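Local coordinates for uncharacterized protein (Bordetella bronchiseptica, PDB 4XG0) that is uncharacterised itself but probably acts as a kinase of the DUF1537 family, phosphorylating acid sugars in catabolic pathways, at residues A[109-112]-A[118-121]; A[125-130]-A[207-212]. All blocks are in the same frame, centred on the assembly; numbering follows the deposited sequence.

Overall arrangement
Both interactions belong to the sugar-binding N-terminal domain, an alpha/beta domain built on a parallel sheet, and both use helix 119-130. Interaction 1 closes first along the chain: it joins the start of that helix to the end of strand 106-110, only a short loop away. Interaction 2 follows, tying the second half of the helix to strand 209-212, which lies three places along the sheet, beyond strands 234-238 and 135-139. Their centres are about 11 Å apart, and they meet where Lys-109 CD packs on Ala-126 CB at 4.2 Å. The one helix thus spans several strands, with the loop that leads into it lining the citrate site through Asp-112.

Interaction 1 (A[109-112]-A[118-121]); sequences KKVD and AFKA
Val-111 and Phe-119 meet across a beta-alpha unit, where the chain leaves parallel strand 106-110, turns through a short loop and enters helix 119-130, with Ala-118 at the N-cap position. The valine sends CG2 to CE1 of the phenylalanine at 3.9 Å, an apolar touch oblique to the ring, and the two side chains cross at about a right angle. CG1 is anti to the carbonyl carbon (chi1 -63°), which leaves CG2 between the backbone N and that carbon, directed at the ring. Phe-119 has CG anti to its own N (chi1 -158°), which carries the ring back from the helix to the loop; Ile-179, Leu-182 and Leu-183 of helix 179-183 also pack on it.

A water joins the same two segments: it accepts from Lys-109 NZ at 2.7 Å and donates to Phe-119 O at 2.8 Å. The lysine chain runs extended until its last torsion bends the ammonium group, which is also in a salt bridge with Glu-122. Asp-112 is held by Thr-114 and Arg-116, and its OD1 bonds a citrate, probably from the crystallisation liquor, that may mark the acid-sugar pocket. Lys-110 NZ binds the same citrate and folds back over its own strand end to donate to Val-111 O at 3.0 Å, arriving well above the carbonyl plane, with a C=O...N angle of 117°.

Interaction 2 (A[125-130]-A[207-212]); sequences AARLAW and APVVVV
Pro-208 O accepts a backbone hydrogen bond from Ala-136 of the adjoining strand 135-139, and CD of Arg-127, from helix 119-130, comes within 3.2 Å of it. Arg-127 alone makes the contact from the helix side. Its chain leaves the helix extended through the first two torsions, then bends at chi3 (44°), folding the guanidinium back toward its own helix. There CB of Pro-208 lies over one face of the guanidinium, 4.1 Å above the plane and offset toward its rim.

Val-209 adds a second touch, at NE. With CG1 anti to the backbone N (chi1 178°), its CG2 is left beside that N and reaches Arg-127 NE at 3.5 Å, oblique to the guanidinium plane. The contact buries NE, which has no polar partner in the model and probably pays some desolvation cost; farther out, NH2 makes a long, weak ion pair with Asp-124. The arginine side chain also touches Ala-134 and Ala-136, while Val-209 packs on Cys-185 and Leu-183. A cis peptide bond precedes Pro-208, at the point where the chain enters strand 209-212.

Elsewhere on the helix, Trp-130 NE1 bonds to Gln-232 O, and Ala-126 packs on Val-92 and Val-96 of the neighbouring helix 85-101. Arg-127, reaching from the helix to the start of strand 209-212, is part of the helix-on-sheet packing of a parallel alpha/beta fold, in which strand 106-110, helix 119-130 and strand 135-139 form a beta-alpha-beta crossover.

Interaction 1 (A[109-112]-A[118-121])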
ATOM      1  N   LYS A 109     -14.105   3.484   5.746  1.00 20.70           N
ATOM      2  CA  LYS A 109     -15.166   4.471   5.702  1.00 18.68           C
ATOM      3  C   LYS A 109     -14.614   5.819   5.240  1.00 21.70           C
ATOM      4  O   LYS A 109     -13.726   6.394   5.877  1.00 20.62           O
ATOM      5  CB  LYS A 109     -15.834   4.663   7.079  1.00 20.76           C
ATOM      6  CG  LYS A 109     -17.046   5.519   6.999  1.00 20.97           C
ATOM      7  CD  LYS A 109     -17.749   5.691   8.357  1.00 30.00           C
ATOM      8  CE  LYS A 109     -19.172   6.292   8.218  1.00 24.39           C
ATOM      9  NZ  LYS A 109     -19.186   7.732   7.827  1.00 27.69           N
ATOM     10  N   LYS A 110     -15.115   6.293   4.104  1.00 20.35           N
ATOM     11  CA  LYS A 110     -14.639   7.499   3.444  1.00 19.23           C
ATOM     12  C   LYS A 110     -15.547   8.673   3.782  1.00 21.07           C
ATOM     13  O   LYS A 110     -16.758   8.657   3.495  1.00 23.52           O
ATOM     14  CB  LYS A 110     -14.550   7.305   1.911  1.00 22.93           C
ATOM     15  CG  LYS A 110     -14.577   8.598   1.069  1.00 22.78           C
ATOM     16  CD  LYS A 110     -13.295   9.446   1.272  1.00 22.49           C
ATOM     17  CE  LYS A 110     -13.280  10.660   0.352  1.00 20.44           C
ATOM     18  NZ  LYS A 110     -14.298  11.650   0.710  1.00 22.37           N
ATOM     19  N   VAL A 111     -14.940   9.664   4.446  1.00 22.79           N
ATOM     20  CA  VAL A 111     -15.621  10.859   4.907  1.00 21.51           C
ATOM     21  C   VAL A 111     -14.994  12.133   4.320  1.00 21.79           C
ATOM     22  O   VAL A 111     -13.969  12.077   3.638  1.00 23.59           O
ATOM     23  CB  VAL A 111     -15.608  10.925   6.461  1.00 22.77           C
ATOM     24  CG1 VAL A 111     -16.375   9.742   7.048  1.00 25.10           C
ATOM     25  CG2 VAL A 111     -14.196  10.914   6.959  1.00 22.08           C
ATOM     26  N   ASP A 112     -15.676  13.266   4.518  1.00 22.12           N
ATOM     27  CA  ASP A 112     -15.137  14.581   4.192  1.00 22.71           C
ATOM     28  C   ASP A 112     -13.892  14.808   5.045  1.00 24.66           C
ATOM     29  O   ASP A 112     -13.900  14.555   6.272  1.00 23.58           O
ATOM     30  CB  ASP A 112     -16.213  15.651   4.516  1.00 27.28           C
ATOM     31  CG  ASP A 112     -15.816  17.089   4.112  1.00 24.04           C
ATOM     32  OD1 ASP A 112     -15.253  17.321   3.009  1.00 26.54           O
ATOM     33  OD2 ASP A 112     -16.160  18.021   4.912  1.00 26.48           O
ATOM     34  N   ALA A 118     -23.065  13.831   9.441  1.00 40.85           N
ATOM     35  CA  ALA A 118     -23.420  13.245  10.730  1.00 46.89           C
ATOM     36  C   ALA A 118     -22.263  12.383  11.223  1.00 40.86           C
ATOM     37  O   ALA A 118     -22.358  11.149  11.310  1.00 35.15           O
ATOM     38  CB  ALA A 118     -24.690  12.412  10.604  1.00 56.96           C
ATOM     39  N   PHE A 119     -21.175  13.060  11.564  1.00 29.58           N
ATOM     40  CA  PHE A 119     -19.875  12.437  11.666  1.00 28.74           C
ATOM     41  C   PHE A 119     -19.843  11.311  12.688  1.00 29.42           C
ATOM     42  O   PHE A 119     -19.488  10.165  12.344  1.00 30.91           O
ATOM     43  CB  PHE A 119     -18.840  13.513  11.991  1.00 28.72           C
ATOM     44  CG  PHE A 119     -17.448  13.162  11.626  1.00 24.25           C
ATOM     45  CD1 PHE A 119     -17.024  13.224  10.314  1.00 26.35           C
ATOM     46  CD2 PHE A 119     -16.525  12.817  12.603  1.00 26.59           C
ATOM     47  CE1 PHE A 119     -15.703  12.912  10.002  1.00 28.95           C
ATOM     48  CE2 PHE A 119     -15.230  12.501  12.283  1.00 28.27           C
ATOM     49  CZ  PHE A 119     -14.823  12.560  11.004  1.00 26.26           C
ATOM     50  N   LYS A 120     -20.232  11.620  13.933  1.00 29.85           N
ATOM     51  CA  LYS A 120     -20.188  10.632  14.987  1.00 30.87           C
ATOM     52  C   LYS A 120     -21.232   9.573  14.759  1.00 32.42           C
ATOM     53  O   LYS A 120     -20.981   8.408  15.006  1.00 32.55           O
ATOM     54  CB  LYS A 120     -20.425  11.283  16.382  1.00 32.75           C
ATOM     55  CG  LYS A 120     -20.363  10.275  17.510  1.00 34.14           C
ATOM     56  CD  LYS A 120     -20.755  10.974  18.888  1.00 36.45           C
ATOM     57  CE  LYS A 120     -21.069   9.973  19.979  1.00 45.94           C
ATOM     58  NZ  LYS A 120     -19.917   9.085  20.285  1.00 45.78           N
ATOM     59  N   ALA A 121     -22.401   9.970  14.278  1.00 33.87           N
ATOM     60  CA  ALA A 121     -23.515   9.032  14.167  1.00 35.96           C
ATOM     61  C   ALA A 121     -23.141   7.899  13.206  1.00 34.53           C
ATOM     62  O   ALA A 121     -23.367   6.727  13.494  1.00 35.65           O
ATOM     63  CB  ALA A 121     -24.796   9.754  13.701  1.00 37.89           C
TER
HETATM   64  O   HOH W   1     -18.691   9.580   9.700  1.00 26.15           O

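Interaction 2 (A[125-130]-A[207-212])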
ATOM      1  N   ALA A 125     -22.308   3.762  14.038  1.00 35.97           N
ATOM      2  CA  ALA A 125     -23.155   2.788  13.371  1.00 37.43           C
ATOM      3  C   ALA A 125     -22.303   1.834  12.537  1.00 35.73           C
ATOM      4  O   ALA A 125     -22.544   0.639  12.501  1.00 37.11           O
ATOM      5  CB  ALA A 125     -24.181   3.486  12.493  1.00 37.89           C
ATOM      6  N   ALA A 126     -21.274   2.372  11.898  1.00 32.71           N
ATOM      7  CA  ALA A 126     -20.439   1.543  11.030  1.00 31.84           C
ATOM      8  C   ALA A 126     -19.616   0.571  11.871  1.00 31.57           C
ATOM      9  O   ALA A 126     -19.522  -0.604  11.561  1.00 34.13           O
ATOM     10  CB  ALA A 126     -19.529   2.414  10.181  1.00 29.77           C
ATOM     11  N   ARG A 127     -19.026   1.061  12.945  1.00 33.71           N
ATOM     12  CA  ARG A 127     -18.116   0.243  13.732  1.00 32.06           C
ATOM     13  C   ARG A 127     -18.844  -0.891  14.436  1.00 39.34           C
ATOM     14  O   ARG A 127     -18.339  -2.012  14.555  1.00 36.07           O
ATOM     15  CB  ARG A 127     -17.429   1.111  14.774  1.00 37.14           C
ATOM     16  CG  ARG A 127     -16.401   0.348  15.543  1.00 49.10           C
ATOM     17  CD  ARG A 127     -15.836   1.184  16.652  1.00 56.01           C
ATOM     18  NE  ARG A 127     -16.886   1.899  17.356  1.00 55.30           N
ATOM     19  CZ  ARG A 127     -17.782   1.310  18.136  1.00 65.39           C
ATOM     20  NH1 ARG A 127     -17.760  -0.012  18.280  1.00 64.87           N
ATOM     21  NH2 ARG A 127     -18.703   2.040  18.755  1.00 62.72           N
ATOM     22  N   LEU A 128     -20.029  -0.583  14.931  1.00 38.38           N
ATOM     23  CA  LEU A 128     -20.828  -1.587  15.624  1.00 42.99           C
ATOM     24  C   LEU A 128     -21.278  -2.671  14.641  1.00 44.45           C
ATOM     25  O   LEU A 128     -21.312  -3.856  14.974  1.00 45.27           O
ATOM     26  CB  LEU A 128     -22.042  -0.933  16.264  1.00 48.73           C
ATOM     27  CG  LEU A 128     -21.742  -0.065  17.482  1.00 53.01           C
ATOM     28  CD1 LEU A 128     -23.027   0.594  17.966  1.00 61.68           C
ATOM     29  CD2 LEU A 128     -21.118  -0.904  18.586  1.00 54.99           C
ATOM     30  N   ALA A 129     -21.612  -2.252  13.426  1.00 42.79           N
ATOM     31  CA  ALA A 129     -22.100  -3.174  12.415  1.00 40.52           C
ATOM     32  C   ALA A 129     -20.969  -4.065  11.925  1.00 40.86           C
ATOM     33  O   ALA A 129     -21.209  -5.193  11.473  1.00 40.55           O
ATOM     34  CB  ALA A 129     -22.725  -2.418  11.258  1.00 39.76           C
ATOM     35  N   TRP A 130     -19.737  -3.554  12.013  1.00 36.60           N
ATOM     36  CA  TRP A 130     -18.565  -4.283  11.515  1.00 46.20           C
ATOM     37  C   TRP A 130     -18.157  -5.369  12.504  1.00 44.04           C
ATOM     38  O   TRP A 130     -17.910  -6.505  12.115  1.00 41.11           O
ATOM     39  CB  TRP A 130     -17.398  -3.330  11.227  1.00 32.05           C
ATOM     40  CG  TRP A 130     -16.178  -4.007  10.651  1.00 30.76           C
ATOM     41  CD1 TRP A 130     -14.976  -4.189  11.266  1.00 35.19           C
ATOM     42  CD2 TRP A 130     -16.051  -4.600   9.341  1.00 29.87           C
ATOM     43  NE1 TRP A 130     -14.102  -4.856  10.418  1.00 36.57           N
ATOM     44  CE2 TRP A 130     -14.746  -5.117   9.239  1.00 30.52           C
ATOM     45  CE3 TRP A 130     -16.921  -4.744   8.251  1.00 33.95           C
ATOM     46  CZ2 TRP A 130     -14.276  -5.747   8.074  1.00 28.32           C
ATOM     47  CZ3 TRP A 130     -16.463  -5.373   7.110  1.00 34.36           C
ATOM     48  CH2 TRP A 130     -15.160  -5.881   7.036  1.00 36.49           C
ATOM     49  N   ALA A 207      -8.749   1.500  22.041  1.00 36.04           N
ATOM     50  CA  ALA A 207     -10.008   1.027  21.493  1.00 36.09           C
ATOM     51  C   ALA A 207     -11.161   1.590  22.316  1.00 37.64           C
ATOM     52  O   ALA A 207     -10.995   1.864  23.497  1.00 45.89           O
ATOM     53  CB  ALA A 207     -10.034  -0.504  21.534  1.00 43.28           C
ATOM     54  N   PRO A 208     -12.360   1.710  21.722  1.00 37.99           N
ATOM     55  CA  PRO A 208     -12.801   1.277  20.398  1.00 39.70           C
ATOM     56  C   PRO A 208     -12.825   2.371  19.336  1.00 32.61           C
ATOM     57  O   PRO A 208     -13.120   2.076  18.169  1.00 31.25           O
ATOM     58  CB  PRO A 208     -14.236   0.848  20.659  1.00 40.67           C
ATOM     59  CG  PRO A 208     -14.702   1.843  21.689  1.00 43.94           C
ATOM     60  CD  PRO A 208     -13.505   2.093  22.572  1.00 44.64           C
ATOM     61  N   VAL A 209     -12.558   3.608  19.717  1.00 35.78           N
ATOM     62  CA  VAL A 209     -12.558   4.698  18.760  1.00 36.98           C
ATOM     63  C   VAL A 209     -11.389   5.592  19.117  1.00 34.71           C
ATOM     64  O   VAL A 209     -11.230   5.965  20.276  1.00 37.09           O
ATOM     65  CB  VAL A 209     -13.867   5.501  18.812  1.00 34.85           C
ATOM     66  CG1 VAL A 209     -13.813   6.645  17.853  1.00 28.70           C
ATOM     67  CG2 VAL A 209     -15.054   4.626  18.518  1.00 33.11           C
ATOM     68  N   VAL A 210     -10.555   5.920  18.143  1.00 27.45           N
ATOM     69  CA  VAL A 210      -9.405   6.771  18.405  1.00 31.32           C
ATOM     70  C   VAL A 210      -9.070   7.620  17.201  1.00 27.62           C
ATOM     71  O   VAL A 210      -9.155   7.164  16.052  1.00 27.20           O
ATOM     72  CB  VAL A 210      -8.150   5.960  18.844  1.00 28.24           C
ATOM     73  CG1 VAL A 210      -7.731   4.953  17.757  1.00 29.04           C
ATOM     74  CG2 VAL A 210      -6.985   6.888  19.206  1.00 37.04           C
ATOM     75  N   VAL A 211      -8.709   8.865  17.489  1.00 28.60           N
ATOM     76  CA  VAL A 211      -8.251   9.821  16.488  1.00 24.97           C
ATOM     77  C   VAL A 211      -6.722   9.825  16.454  1.00 26.91           C
ATOM     78  O   VAL A 211      -6.074   9.910  17.490  1.00 26.10           O
ATOM     79  CB  VAL A 211      -8.788  11.244  16.826  1.00 30.56           C
ATOM     80  CG1 VAL A 211      -8.351  12.247  15.790  1.00 24.55           C
ATOM     81  CG2 VAL A 211     -10.294  11.226  16.898  1.00 33.45           C
ATOM     82  N   VAL A 212      -6.158   9.725  15.257  1.00 22.57           N
ATOM     83  CA  VAL A 212      -4.710   9.749  15.068  1.00 24.81           C
ATOM     84  C   VAL A 212      -4.274  10.956  14.234  1.00 19.74           C
ATOM     85  O   VAL A 212      -4.859  11.301  13.213  1.00 22.17           O
ATOM     86  CB  VAL A 212      -4.205   8.428  14.410  1.00 25.07           C
ATOM     87  CG1 VAL A 212      -2.682   8.468  14.243  1.00 27.18           C
ATOM     88  CG2 VAL A 212      -4.659   7.221  15.236  1.00 22.15           C
TER